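Local coordinates for protein HIRA (Homo sapiens, PDB 5YJE) that serves as a histone chaperone subunit that cooperates with ASF1A in replication-independent chromatin assembly, seen here as its trimeric C-terminal part, at residues V64-T69 / S94-A99; C103-V108 / L138-S143; A151-V156 / V166-L171; H190-M195 / L285-S290; S221-A226 / L274-N279. All blocks are in the same frame, centred on the assembly; numbering follows the deposited sequence.

Contact 1: residues V64-T69 / S94-A99; sequences VENEVT and SRILTA
The carboxamide of Asn66 lies alongside the backbone of Ile96 and grips it at both polar atoms. Asn66 OD1 accepts from Ile96 N at 2.8 Å, with the donor well above the carbonyl plane, while Asn66 ND2 gives a hydrogen to Ile96 O at 3.0 Å. CG sits beside the backbone N and opposite the carbonyl carbon (chi1 -79°), a setting that carries the amide across to Ile96. The amide pairs with both backbone atoms of Ile96 much as a neighbouring strand would, at the first residue of strand 96-101. Gln47 O takes a further hydrogen from ND2, and these bonds together should fix the rotation of the amide. The pairing ties together two consecutive four-stranded antiparallel meanders, consistent with propeller-like blades: strand 60-71 belongs to one, strand 96-101 is an outermost strand of the next. Near Ile96, Val64 adds apolar cover, its CG1 meeting Ile96 CB at 3.7 Å and its CG2 meeting Ile96 CG2 at 3.9 Å; Phe50 packs against both residues. Toward the more open end, bends at chi2 and chi3 of Arg95 bring its methylene CD, rather than its nitrogens, within 3.3 Å of Glu67 OE2; CD also lies 3.9 Å from Asn66 CB. The carboxylate and guanidinium planes are 28° apart, and Glu67 OE2 stays 3.8 Å from Arg95 NH2, well out of the guanidinium plane. This long salt bridge is therefore one of charge alone, and Arg95 NH2 makes its stronger ionic contact with Glu111.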
# COMPACT_ATOMS: atom_id res chain seq x y z
N VAL B 64 -29.23 -0.39 -21.21
CA VAL B 64 -28.81 -1.75 -20.96
C VAL B 64 -29.94 -2.67 -21.35
O VAL B 64 -31.09 -2.45 -20.94
CB VAL B 64 -28.45 -1.97 -19.48
CG1 VAL B 64 -28.38 -3.47 -19.20
CG2 VAL B 64 -27.16 -1.27 -19.13
N GLU B 65 -29.65 -3.69 -22.15
CA GLU B 65 -30.64 -4.70 -22.47
C GLU B 65 -29.99 -6.05 -22.22
O GLU B 65 -28.95 -6.38 -22.80
CB GLU B 65 -31.16 -4.55 -23.91
N ASN B 66 -30.56 -6.83 -21.32
CA ASN B 66 -29.85 -7.98 -20.81
C ASN B 66 -30.30 -9.24 -21.53
O ASN B 66 -31.49 -9.41 -21.82
CB ASN B 66 -30.04 -8.12 -19.29
CG ASN B 66 -29.13 -7.16 -18.50
OD1 ASN B 66 -27.95 -7.01 -18.80
ND2 ASN B 66 -29.69 -6.51 -17.50
N GLU B 67 -29.34 -10.11 -21.83
CA GLU B 67 -29.60 -11.39 -22.48
C GLU B 67 -30.50 -11.24 -23.70
O GLU B 67 -31.58 -11.81 -23.79
CB GLU B 67 -30.16 -12.39 -21.48
CG GLU B 67 -29.11 -12.85 -20.48
CD GLU B 67 -29.67 -13.75 -19.41
OE1 GLU B 67 -28.95 -14.70 -19.01
OE2 GLU B 67 -30.82 -13.51 -18.96
N VAL B 68 -30.02 -10.44 -24.66
CA VAL B 68 -30.79 -10.17 -25.88
C VAL B 68 -30.45 -11.11 -27.04
O VAL B 68 -31.22 -11.17 -28.02
CB VAL B 68 -30.59 -8.72 -26.34
CG1 VAL B 68 -31.05 -7.76 -25.27
CG2 VAL B 68 -29.13 -8.46 -26.68
N THR B 69 -29.34 -11.84 -26.98
CA THR B 69 -29.03 -12.81 -28.02
C THR B 69 -28.02 -13.81 -27.49
O THR B 69 -27.39 -13.61 -26.44
CB THR B 69 -28.50 -12.14 -29.29
OG1 THR B 69 -28.54 -13.08 -30.36
CG2 THR B 69 -27.05 -11.69 -29.10
N SER B 94 -22.47 -11.26 -19.19
CA SER B 94 -23.35 -11.48 -18.05
C SER B 94 -24.29 -10.29 -17.90
O SER B 94 -24.06 -9.22 -18.47
CB SER B 94 -22.57 -11.72 -16.73
OG SER B 94 -21.61 -10.71 -16.52
N ARG B 95 -25.37 -10.50 -17.15
CA ARG B 95 -26.37 -9.45 -16.97
C ARG B 95 -25.78 -8.24 -16.26
O ARG B 95 -25.09 -8.37 -15.24
CB ARG B 95 -27.57 -9.99 -16.20
CG ARG B 95 -28.12 -11.26 -16.80
CD ARG B 95 -29.64 -11.25 -16.93
NE ARG B 95 -30.35 -11.44 -15.67
CZ ARG B 95 -30.33 -12.57 -14.96
NH1 ARG B 95 -31.04 -12.67 -13.84
NH2 ARG B 95 -29.59 -13.59 -15.36
N ILE B 96 -26.04 -7.06 -16.81
CA ILE B 96 -25.66 -5.80 -16.17
C ILE B 96 -26.70 -5.42 -15.12
O ILE B 96 -27.89 -5.30 -15.43
CB ILE B 96 -25.49 -4.69 -17.22
CG1 ILE B 96 -24.39 -5.09 -18.21
CG2 ILE B 96 -25.17 -3.36 -16.53
CD1 ILE B 96 -24.44 -4.36 -19.54
N LEU B 97 -26.25 -5.24 -13.88
CA LEU B 97 -27.08 -4.89 -12.74
C LEU B 97 -27.17 -3.39 -12.53
O LEU B 97 -28.26 -2.85 -12.31
CB LEU B 97 -26.55 -5.56 -11.47
CG LEU B 97 -26.66 -7.08 -11.42
CD1 LEU B 97 -25.98 -7.68 -10.16
CD2 LEU B 97 -28.16 -7.45 -11.50
N THR B 98 -26.04 -2.68 -12.59
CA THR B 98 -26.14 -1.22 -12.51
C THR B 98 -25.01 -0.62 -13.32
O THR B 98 -24.16 -1.34 -13.85
CB THR B 98 -26.15 -0.70 -11.05
OG1 THR B 98 -26.30 0.72 -11.04
CG2 THR B 98 -24.86 -1.02 -10.28
N ALA B 99 -24.97 0.70 -13.37
CA ALA B 99 -24.00 1.38 -14.21
C ALA B 99 -23.78 2.79 -13.70
O ALA B 99 -24.62 3.34 -12.98
CB ALA B 99 -24.47 1.39 -15.68

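Contact 2: residues C103-V108 / L138-S143; sequences CDVVCV and LHCTGS
Cys107 and Cys140 meet sulfur to sulfur at the tight centre of the contact, Cys107 SG lying 3.3 Å from Cys140 SG, close packing yet far beyond the length of a disulfide. Cys107 reaches this point with SG held between its backbone N and carbonyl carbon (chi1 49°). On one side of the pair, Val105 CG2 covers Cys140 SG at 3.9 Å; on the other, Leu138 CD1 rests on the backbone, 3.9 Å from Cys107 O. Strands 105-108 and 138-141 run antiparallel, at 170°, with their axes 8.2 Å apart, a spacing of side-chain packing between two sheets rather than of neighbours within one. Strands 105-110 and 135-141 belong to successive four-stranded meanders, stacked face to face, consistent with blades of a propeller-like fold, and Val145 and Leu115 help fill the same layer. The packing gives way to a looser, partly exposed end at the loops. There Ser143 OG donates only a weak hydrogen bond to Asp104 OD2, at 3.3 Å, and the same carboxylate oxygen lies 3.5 Å from Gly142 CA. Gly142 turns the chain with a positive phi of 54°, and its carbonyl oxygen accepts a firmer hydrogen bond from Ser102 OG.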
# COMPACT_ATOMS: atom_id res chain seq x y z
N CYS B 103 -17.46 12.12 -17.58
CA CYS B 103 -16.94 12.57 -18.86
C CYS B 103 -15.85 11.66 -19.40
O CYS B 103 -15.50 11.76 -20.58
CB CYS B 103 -16.40 13.99 -18.72
SG CYS B 103 -15.07 14.12 -17.47
N ASP B 104 -15.30 10.77 -18.57
CA ASP B 104 -14.13 10.00 -18.94
C ASP B 104 -14.40 8.51 -19.07
O ASP B 104 -13.82 7.86 -19.93
CB ASP B 104 -13.01 10.19 -17.92
CG ASP B 104 -12.42 11.56 -17.97
OD1 ASP B 104 -12.52 12.21 -19.03
OD2 ASP B 104 -11.86 11.99 -16.95
N VAL B 105 -15.27 7.95 -18.23
CA VAL B 105 -15.48 6.52 -18.22
C VAL B 105 -16.96 6.22 -18.13
O VAL B 105 -17.78 7.05 -17.75
CB VAL B 105 -14.75 5.80 -17.06
CG1 VAL B 105 -13.33 6.32 -16.89
CG2 VAL B 105 -15.53 5.93 -15.79
N VAL B 106 -17.30 4.99 -18.50
CA VAL B 106 -18.58 4.38 -18.23
C VAL B 106 -18.26 3.04 -17.62
O VAL B 106 -17.43 2.30 -18.16
CB VAL B 106 -19.43 4.21 -19.51
CG1 VAL B 106 -20.63 3.34 -19.23
CG2 VAL B 106 -19.85 5.55 -20.08
N CYS B 107 -18.88 2.70 -16.51
CA CYS B 107 -18.61 1.40 -15.94
C CYS B 107 -19.91 0.71 -15.62
O CYS B 107 -20.94 1.36 -15.39
CB CYS B 107 -17.72 1.50 -14.70
SG CYS B 107 -18.34 2.70 -13.59
N VAL B 108 -19.87 -0.62 -15.63
CA VAL B 108 -21.05 -1.43 -15.39
C VAL B 108 -20.68 -2.49 -14.37
O VAL B 108 -19.55 -3.01 -14.38
CB VAL B 108 -21.62 -2.09 -16.68
CG1 VAL B 108 -22.21 -1.03 -17.63
CG2 VAL B 108 -20.57 -2.89 -17.37
N LEU B 138 -22.57 2.21 -7.80
CA LEU B 138 -21.41 2.69 -8.52
C LEU B 138 -21.46 4.20 -8.60
O LEU B 138 -22.53 4.79 -8.76
CB LEU B 138 -21.36 2.12 -9.97
CG LEU B 138 -20.96 0.66 -10.18
CD1 LEU B 138 -21.02 0.26 -11.68
CD2 LEU B 138 -19.56 0.41 -9.60
N HIS B 139 -20.29 4.82 -8.54
CA HIS B 139 -20.13 6.24 -8.82
C HIS B 139 -18.89 6.43 -9.68
O HIS B 139 -17.93 5.66 -9.57
CB HIS B 139 -19.98 7.08 -7.53
CG HIS B 139 -21.07 6.89 -6.53
ND1 HIS B 139 -21.28 5.70 -5.87
CD2 HIS B 139 -22.01 7.75 -6.06
CE1 HIS B 139 -22.31 5.83 -5.05
NE2 HIS B 139 -22.77 7.06 -5.15
N CYS B 140 -18.91 7.48 -10.51
CA CYS B 140 -17.71 7.94 -11.20
C CYS B 140 -17.59 9.45 -11.10
O CYS B 140 -18.58 10.18 -11.14
CB CYS B 140 -17.65 7.59 -12.69
SG CYS B 140 -18.19 5.97 -12.95
N THR B 141 -16.34 9.89 -10.98
CA THR B 141 -15.96 11.29 -11.07
C THR B 141 -14.68 11.28 -11.88
O THR B 141 -13.68 10.70 -11.44
CB THR B 141 -15.73 11.90 -9.69
OG1 THR B 141 -16.91 11.78 -8.89
CG2 THR B 141 -15.34 13.37 -9.80
N GLY B 142 -14.70 11.89 -13.05
CA GLY B 142 -13.53 11.78 -13.91
C GLY B 142 -13.16 10.33 -14.12
O GLY B 142 -14.00 9.49 -14.47
N SER B 143 -11.90 10.01 -13.89
CA SER B 143 -11.40 8.66 -14.09
C SER B 143 -11.44 7.81 -12.83
O SER B 143 -10.82 6.74 -12.79
CB SER B 143 -9.97 8.71 -14.64
OG SER B 143 -9.94 9.52 -15.81

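Contact 3: residues A151-V156 / V166-L171; sequences AATLSV and VKEESL
Val156 and Val166 both hold CG1 opposite the backbone N (chi1 -178° and -176°), which turns their CG2 methyls against each other at 3.7 Å. Leu154 likewise has CG opposite its N (chi1 -174°), and its two branches divide the work: CD2 meets Val166 CG1 at 4.1 Å, CD1 meets Leu171 CD2 at 4.0 Å. These groups share one face of the antiparallel beta hairpin formed by strands 153-158 and 163-170, the last two of a four-stranded meander. Pro193 packs on that face from the next sheet. A glycine in place of Val166 would probably open a gap beside Val156 CG2 and Leu154 CD2 and leave Pro193 with less to pack on.

Two backbone bonds join Val156 and Val166, Val156 N to Val166 O at 2.9 Å and Val166 N to Val156 O. The register then slips by one residue through a G1 beta bulge, where Glu168, with positive phi, and Glu169 both face Leu154. Leu154 and Glu169 exchange a pair of bonds in the bulge itself. At the trimer interface, Lys167 NZ bonds to Ser210 and Glu169 of the second subunit, the latter a salt bridge. Ser155 OG accepts a weak hydrogen bond from Glu168 N at 3.3 Å. At the far end, Leu171 N, just before helix 172-175, approaches Ala152 O nearly in line with its carbonyl bond at 2.8 Å.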
# COMPACT_ATOMS: atom_id res chain seq x y z
N ALA B 151 -21.53 -6.34 1.02
CA ALA B 151 -20.89 -6.53 2.30
C ALA B 151 -20.56 -5.19 2.98
O ALA B 151 -20.07 -5.20 4.11
CB ALA B 151 -19.64 -7.39 2.11
N ALA B 152 -20.85 -4.07 2.32
CA ALA B 152 -20.55 -2.73 2.79
C ALA B 152 -19.04 -2.46 2.81
O ALA B 152 -18.50 -1.87 3.75
CB ALA B 152 -21.18 -2.47 4.16
N THR B 153 -18.35 -2.89 1.76
CA THR B 153 -17.00 -2.42 1.47
C THR B 153 -17.04 -1.39 0.35
O THR B 153 -17.95 -1.36 -0.48
CB THR B 153 -16.07 -3.57 1.06
OG1 THR B 153 -16.57 -4.17 -0.14
CG2 THR B 153 -15.99 -4.62 2.16
N LEU B 154 -16.01 -0.56 0.32
CA LEU B 154 -15.93 0.57 -0.59
C LEU B 154 -14.59 0.49 -1.30
O LEU B 154 -13.56 0.26 -0.65
CB LEU B 154 -16.06 1.89 0.19
CG LEU B 154 -16.15 3.23 -0.56
CD1 LEU B 154 -16.75 4.28 0.38
CD2 LEU B 154 -14.84 3.73 -1.11
N SER B 155 -14.59 0.66 -2.61
CA SER B 155 -13.36 0.65 -3.38
C SER B 155 -13.35 1.83 -4.34
O SER B 155 -14.39 2.27 -4.84
CB SER B 155 -13.18 -0.63 -4.19
OG SER B 155 -13.01 -1.76 -3.37
N VAL B 156 -12.15 2.37 -4.56
CA VAL B 156 -11.97 3.45 -5.52
C VAL B 156 -10.74 3.12 -6.34
O VAL B 156 -9.69 2.77 -5.80
CB VAL B 156 -11.82 4.84 -4.85
CG1 VAL B 156 -11.67 5.93 -5.92
CG2 VAL B 156 -13.00 5.13 -3.93
N VAL B 166 -8.68 3.40 -3.08
CA VAL B 166 -9.19 2.89 -1.81
C VAL B 166 -9.46 1.40 -1.98
O VAL B 166 -10.24 1.00 -2.86
CB VAL B 166 -10.48 3.62 -1.39
CG1 VAL B 166 -10.92 3.13 -0.03
CG2 VAL B 166 -10.28 5.14 -1.39
N LYS B 167 -8.85 0.59 -1.12
CA LYS B 167 -8.89 -0.87 -1.23
C LYS B 167 -9.88 -1.44 -0.22
O LYS B 167 -9.53 -1.64 0.94
CB LYS B 167 -7.49 -1.45 -1.04
CG LYS B 167 -7.43 -2.98 -0.97
CD LYS B 167 -7.82 -3.61 -2.28
CE LYS B 167 -7.68 -5.15 -2.26
NZ LYS B 167 -6.29 -5.62 -2.04
N GLU B 168 -11.10 -1.72 -0.67
CA GLU B 168 -12.11 -2.49 0.07
C GLU B 168 -12.21 -2.10 1.55
O GLU B 168 -12.08 -2.94 2.45
CB GLU B 168 -11.84 -4.00 -0.05
CG GLU B 168 -12.32 -4.63 -1.35
CD GLU B 168 -11.28 -5.59 -1.95
OE1 GLU B 168 -10.84 -5.32 -3.09
OE2 GLU B 168 -10.90 -6.59 -1.29
N GLU B 169 -12.48 -0.83 1.81
CA GLU B 169 -12.62 -0.35 3.19
C GLU B 169 -14.01 -0.65 3.69
O GLU B 169 -15.00 -0.25 3.06
CB GLU B 169 -12.36 1.15 3.28
CG GLU B 169 -10.92 1.46 3.05
CD GLU B 169 -10.01 0.86 4.13
OE1 GLU B 169 -10.37 0.92 5.33
OE2 GLU B 169 -8.94 0.35 3.77
N SER B 170 -14.10 -1.34 4.82
CA SER B 170 -15.41 -1.54 5.43
C SER B 170 -16.04 -0.20 5.81
O SER B 170 -15.36 0.73 6.27
CB SER B 170 -15.31 -2.43 6.65
OG SER B 170 -16.59 -2.56 7.23
N LEU B 171 -17.34 -0.09 5.57
CA LEU B 171 -18.13 1.03 6.05
C LEU B 171 -18.72 0.79 7.43
O LEU B 171 -19.54 1.58 7.90
CB LEU B 171 -19.26 1.35 5.05
CG LEU B 171 -18.85 2.03 3.74
CD1 LEU B 171 -20.10 2.32 2.91
CD2 LEU B 171 -18.14 3.32 4.05

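Contact 4: residues H190-M195 / L285-S290; sequences HGIPVM and LTLQSS
Apolar packing of Ile192 and Val194 on Leu287 and Gln288, at the close of helix 266-286, carries most of the contact. Val194 CG2 touches Leu287 CD1 at 3.6 Å, the two side chains meeting at about a right angle. Ile192 reaches further: with CG1 beside the backbone N (chi1 -62°) and the chain extended beyond it, CD1 comes up to the flat end of Gln288, 3.6 Å from Gln288 CD. The Gln288 methylenes lie alongside the same methyl, and Pro207 packs on both residues.

A second group of contacts sets carbon against oxygen, mostly of the backbone. The CD1 methyl of Ile192 is 3.5 Å from Thr286 O and 3.6 Å from Leu287 O, where the helix closes in a Schellman motif with Gln288 at positive phi. Thr286 O accepts a hydrogen bond from Asn206 ND2. His190 approaches from the exposed end, its CD2 lying 3.4 Å from Gln288 O; the imidazole and the Gln288 amide are inclined by 48°, and Gln288 OE1 sits 3.8 Å from His190 CB.

Polar groups of the helix end find partners elsewhere: Thr286 OG1 meets Ser127 OG of the third subunit, and Ser289 OG meets Glu292. The loop entering strand 193-196, Val194 of the strand and the helix end are joined without a directional bond between the two segments, and their fit depends on shape and on burial of a few methyl groups.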
# COMPACT_ATOMS: atom_id res chain seq x y z
N HIS B 190 -10.55 14.18 -6.80
CA HIS B 190 -9.34 13.42 -6.56
C HIS B 190 -9.64 12.02 -6.06
O HIS B 190 -8.73 11.33 -5.57
CB HIS B 190 -8.43 14.14 -5.57
CG HIS B 190 -7.98 15.48 -6.06
ND1 HIS B 190 -6.95 15.64 -6.97
CD2 HIS B 190 -8.46 16.73 -5.82
CE1 HIS B 190 -6.81 16.92 -7.25
NE2 HIS B 190 -7.71 17.60 -6.56
N GLY B 191 -10.88 11.56 -6.19
CA GLY B 191 -11.18 10.16 -5.90
C GLY B 191 -11.31 9.87 -4.42
O GLY B 191 -11.09 8.72 -4.00
N ILE B 192 -11.64 10.87 -3.63
CA ILE B 192 -11.82 10.72 -2.19
C ILE B 192 -13.30 10.50 -1.91
O ILE B 192 -14.14 11.29 -2.38
CB ILE B 192 -11.28 11.96 -1.45
CG1 ILE B 192 -9.78 12.06 -1.74
CG2 ILE B 192 -11.65 11.91 0.04
CD1 ILE B 192 -9.02 12.92 -0.78
N PRO B 193 -13.67 9.43 -1.21
CA PRO B 193 -15.07 9.24 -0.84
C PRO B 193 -15.44 9.98 0.44
O PRO B 193 -14.69 9.99 1.43
CB PRO B 193 -15.19 7.72 -0.67
CG PRO B 193 -13.82 7.27 -0.26
CD PRO B 193 -12.83 8.29 -0.79
N VAL B 194 -16.61 10.59 0.40
CA VAL B 194 -17.19 11.33 1.51
C VAL B 194 -18.59 10.77 1.79
O VAL B 194 -19.39 10.61 0.86
CB VAL B 194 -17.25 12.84 1.21
CG1 VAL B 194 -17.71 13.60 2.41
CG2 VAL B 194 -15.88 13.32 0.77
N MET B 195 -18.86 10.47 3.05
CA MET B 195 -20.13 9.98 3.55
C MET B 195 -20.70 11.05 4.49
O MET B 195 -20.13 11.31 5.56
CB MET B 195 -19.94 8.65 4.28
CG MET B 195 -19.10 7.66 3.51
SD MET B 195 -20.08 6.62 2.40
CE MET B 195 -19.34 7.01 0.83
N LEU B 285 -7.22 19.86 3.95
CA LEU B 285 -6.09 19.01 3.59
C LEU B 285 -6.51 17.54 3.40
O LEU B 285 -6.14 16.90 2.41
CB LEU B 285 -5.02 19.14 4.67
CG LEU B 285 -3.75 18.29 4.55
CD1 LEU B 285 -2.98 18.68 3.32
CD2 LEU B 285 -2.91 18.53 5.77
N THR B 286 -7.27 17.00 4.35
CA THR B 286 -7.77 15.63 4.27
C THR B 286 -8.57 15.39 2.99
O THR B 286 -8.46 14.34 2.35
CB THR B 286 -8.62 15.33 5.50
OG1 THR B 286 -7.83 15.44 6.67
CG2 THR B 286 -9.20 13.95 5.43
N LEU B 287 -9.42 16.35 2.62
CA LEU B 287 -10.18 16.30 1.39
C LEU B 287 -9.32 16.56 0.16
O LEU B 287 -9.81 16.40 -0.97
CB LEU B 287 -11.32 17.33 1.44
CG LEU B 287 -12.70 16.93 1.99
CD1 LEU B 287 -13.37 15.87 1.12
CD2 LEU B 287 -12.57 16.42 3.39
N GLN B 288 -8.06 16.98 0.34
CA GLN B 288 -7.20 17.38 -0.76
C GLN B 288 -7.89 18.43 -1.64
O GLN B 288 -7.81 18.39 -2.87
CB GLN B 288 -6.76 16.18 -1.60
CG GLN B 288 -6.07 15.09 -0.81
CD GLN B 288 -5.70 13.87 -1.67
OE1 GLN B 288 -5.70 13.94 -2.91
NE2 GLN B 288 -5.41 12.75 -1.01
N SER B 289 -8.57 19.37 -1.00
CA SER B 289 -9.28 20.45 -1.70
C SER B 289 -8.41 21.70 -1.65
O SER B 289 -8.42 22.44 -0.66
CB SER B 289 -10.64 20.68 -1.06
OG SER B 289 -11.16 21.95 -1.39
N SER B 290 -7.70 21.98 -2.75
CA SER B 290 -6.58 22.92 -2.72
C SER B 290 -7.03 24.36 -2.51
O SER B 290 -6.45 25.09 -1.69
CB SER B 290 -5.76 22.80 -4.01
OG SER B 290 -6.38 23.51 -5.07

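Contact 5: residues S221-A226 / L274-N279; sequences SLAQCA and LAYLEN
The loop after strand 211-217, whose residues 221-226 open with an ST turn at Ser221, presents Leu222, Ala223 and Ala226 to one side of helix 266-286, where Tyr276 receives them. Ser221 OG closes the turn by accepting from Ala223 N at 3.1 Å, and Ala223 CA, just past this bond, lies over one face of the Tyr276 ring, offset toward its rim. This CH-pi contact measures 3.9 Å from Ala223 CA to the ring centroid, 21° off the normal. Tyr276 has CG opposite its backbone N (chi1 171°), which swings the ring out from the helix. The closest approach is Ala223 CB, above the ring on the side that CA covers and 3.3 Å from Tyr276 CE1, while Ala226 CB meets Tyr276 CD2 at 3.6 Å. Loop and helix both follow the beta sheets, and this packing fastens an irregular segment to a long helix. Replacing Tyr276 with a serine would probably leave Ala223 and Ala226 without their shared partner and the loop freer to shift. Leu222 continues the apolar strip, its CB 4.0 Å from Tyr276 CB and its CD1 4.0 Å from Ala275 CB. Thr93 of the third subunit packs on Leu222.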
# COMPACT_ATOMS: atom_id res chain seq x y z
N SER B 221 -20.23 21.21 16.15
CA SER B 221 -19.52 22.28 15.45
C SER B 221 -19.20 23.44 16.40
O SER B 221 -20.06 23.91 17.15
CB SER B 221 -20.35 22.78 14.27
OG SER B 221 -19.69 23.81 13.56
N LEU B 222 -17.94 23.89 16.36
CA LEU B 222 -17.49 25.09 17.03
C LEU B 222 -17.65 26.33 16.16
O LEU B 222 -17.24 27.42 16.58
CB LEU B 222 -16.04 24.94 17.46
CG LEU B 222 -15.80 23.85 18.49
CD1 LEU B 222 -14.40 23.29 18.34
CD2 LEU B 222 -16.01 24.40 19.89
N ALA B 223 -18.26 26.19 14.98
CA ALA B 223 -18.31 27.29 14.02
C ALA B 223 -19.14 28.46 14.53
O ALA B 223 -18.79 29.63 14.30
CB ALA B 223 -18.85 26.80 12.68
N GLN B 224 -20.26 28.19 15.21
CA GLN B 224 -21.14 29.30 15.61
C GLN B 224 -20.49 30.20 16.67
O GLN B 224 -20.81 31.39 16.76
CB GLN B 224 -22.48 28.76 16.11
N CYS B 225 -19.56 29.67 17.45
CA CYS B 225 -18.90 30.46 18.48
C CYS B 225 -17.50 30.91 18.08
O CYS B 225 -16.87 31.65 18.84
CB CYS B 225 -18.87 29.68 19.79
SG CYS B 225 -20.55 29.41 20.46
N ALA B 226 -17.02 30.51 16.91
CA ALA B 226 -15.72 30.96 16.44
C ALA B 226 -15.79 32.44 16.05
O ALA B 226 -16.65 32.84 15.27
CB ALA B 226 -15.27 30.11 15.25
N LEU B 274 -9.56 28.85 17.63
CA LEU B 274 -8.37 28.18 17.14
C LEU B 274 -8.68 26.74 16.74
O LEU B 274 -8.30 26.29 15.65
CB LEU B 274 -7.29 28.21 18.22
CG LEU B 274 -6.04 29.09 18.15
CD1 LEU B 274 -4.99 28.50 19.05
CD2 LEU B 274 -5.48 29.23 16.77
N ALA B 275 -9.36 26.00 17.62
CA ALA B 275 -9.70 24.61 17.33
C ALA B 275 -10.54 24.51 16.07
O ALA B 275 -10.28 23.67 15.20
CB ALA B 275 -10.44 23.99 18.52
N TYR B 276 -11.53 25.40 15.92
CA TYR B 276 -12.35 25.41 14.73
C TYR B 276 -11.53 25.65 13.47
O TYR B 276 -11.68 24.92 12.48
CB TYR B 276 -13.44 26.48 14.85
CG TYR B 276 -14.19 26.69 13.54
CD1 TYR B 276 -15.06 25.72 13.06
CD2 TYR B 276 -14.00 27.84 12.76
CE1 TYR B 276 -15.75 25.89 11.87
CE2 TYR B 276 -14.69 28.03 11.57
CZ TYR B 276 -15.57 27.05 11.13
OH TYR B 276 -16.26 27.19 9.96
N LEU B 277 -10.69 26.69 13.47
CA LEU B 277 -9.96 27.02 12.25
C LEU B 277 -8.93 25.94 11.90
O LEU B 277 -8.70 25.65 10.72
CB LEU B 277 -9.31 28.40 12.37
CG LEU B 277 -10.25 29.62 12.35
CD1 LEU B 277 -9.52 30.90 12.75
CD2 LEU B 277 -10.92 29.81 10.99
N GLU B 278 -8.32 25.33 12.92
CA GLU B 278 -7.43 24.21 12.68
C GLU B 278 -8.19 23.01 12.11
O GLU B 278 -7.70 22.31 11.23
CB GLU B 278 -6.70 23.84 13.98
CG GLU B 278 -5.61 24.83 14.38
CD GLU B 278 -5.06 24.64 15.81
OE1 GLU B 278 -4.24 25.48 16.24
OE2 GLU B 278 -5.43 23.66 16.51
N ASN B 279 -9.40 22.76 12.62
CA ASN B 279 -10.27 21.74 12.07
C ASN B 279 -10.57 21.99 10.59
O ASN B 279 -10.51 21.07 9.78
CB ASN B 279 -11.58 21.68 12.85
CG ASN B 279 -11.47 20.88 14.15
OD1 ASN B 279 -10.63 19.99 14.26
ND2 ASN B 279 -12.33 21.19 15.12

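The five contacts follow the chain from the N-terminal sheets to the helical part. Contacts 1 and 2 touch through neighbouring strands 96-101 and 105-110, with Ile96 CG2 3.8 Å from Val108 CB. Contacts 2 and 3 both reach the sheet of strands 135-141 to 163-170, their centres about 17 Å apart. Contact 3 in turn packs on contact 4, where Leu154 CD2 meets Pro193 CG at 3.8 Å. Contact 5 is nested in the chain loop that contact 4 closes, and both use helix 266-286 and touch the third subunit; contact 3 reaches both other subunits. Contacts 1 and 5, with centres about 50 Å apart, lie on opposite sides of the chain's centre.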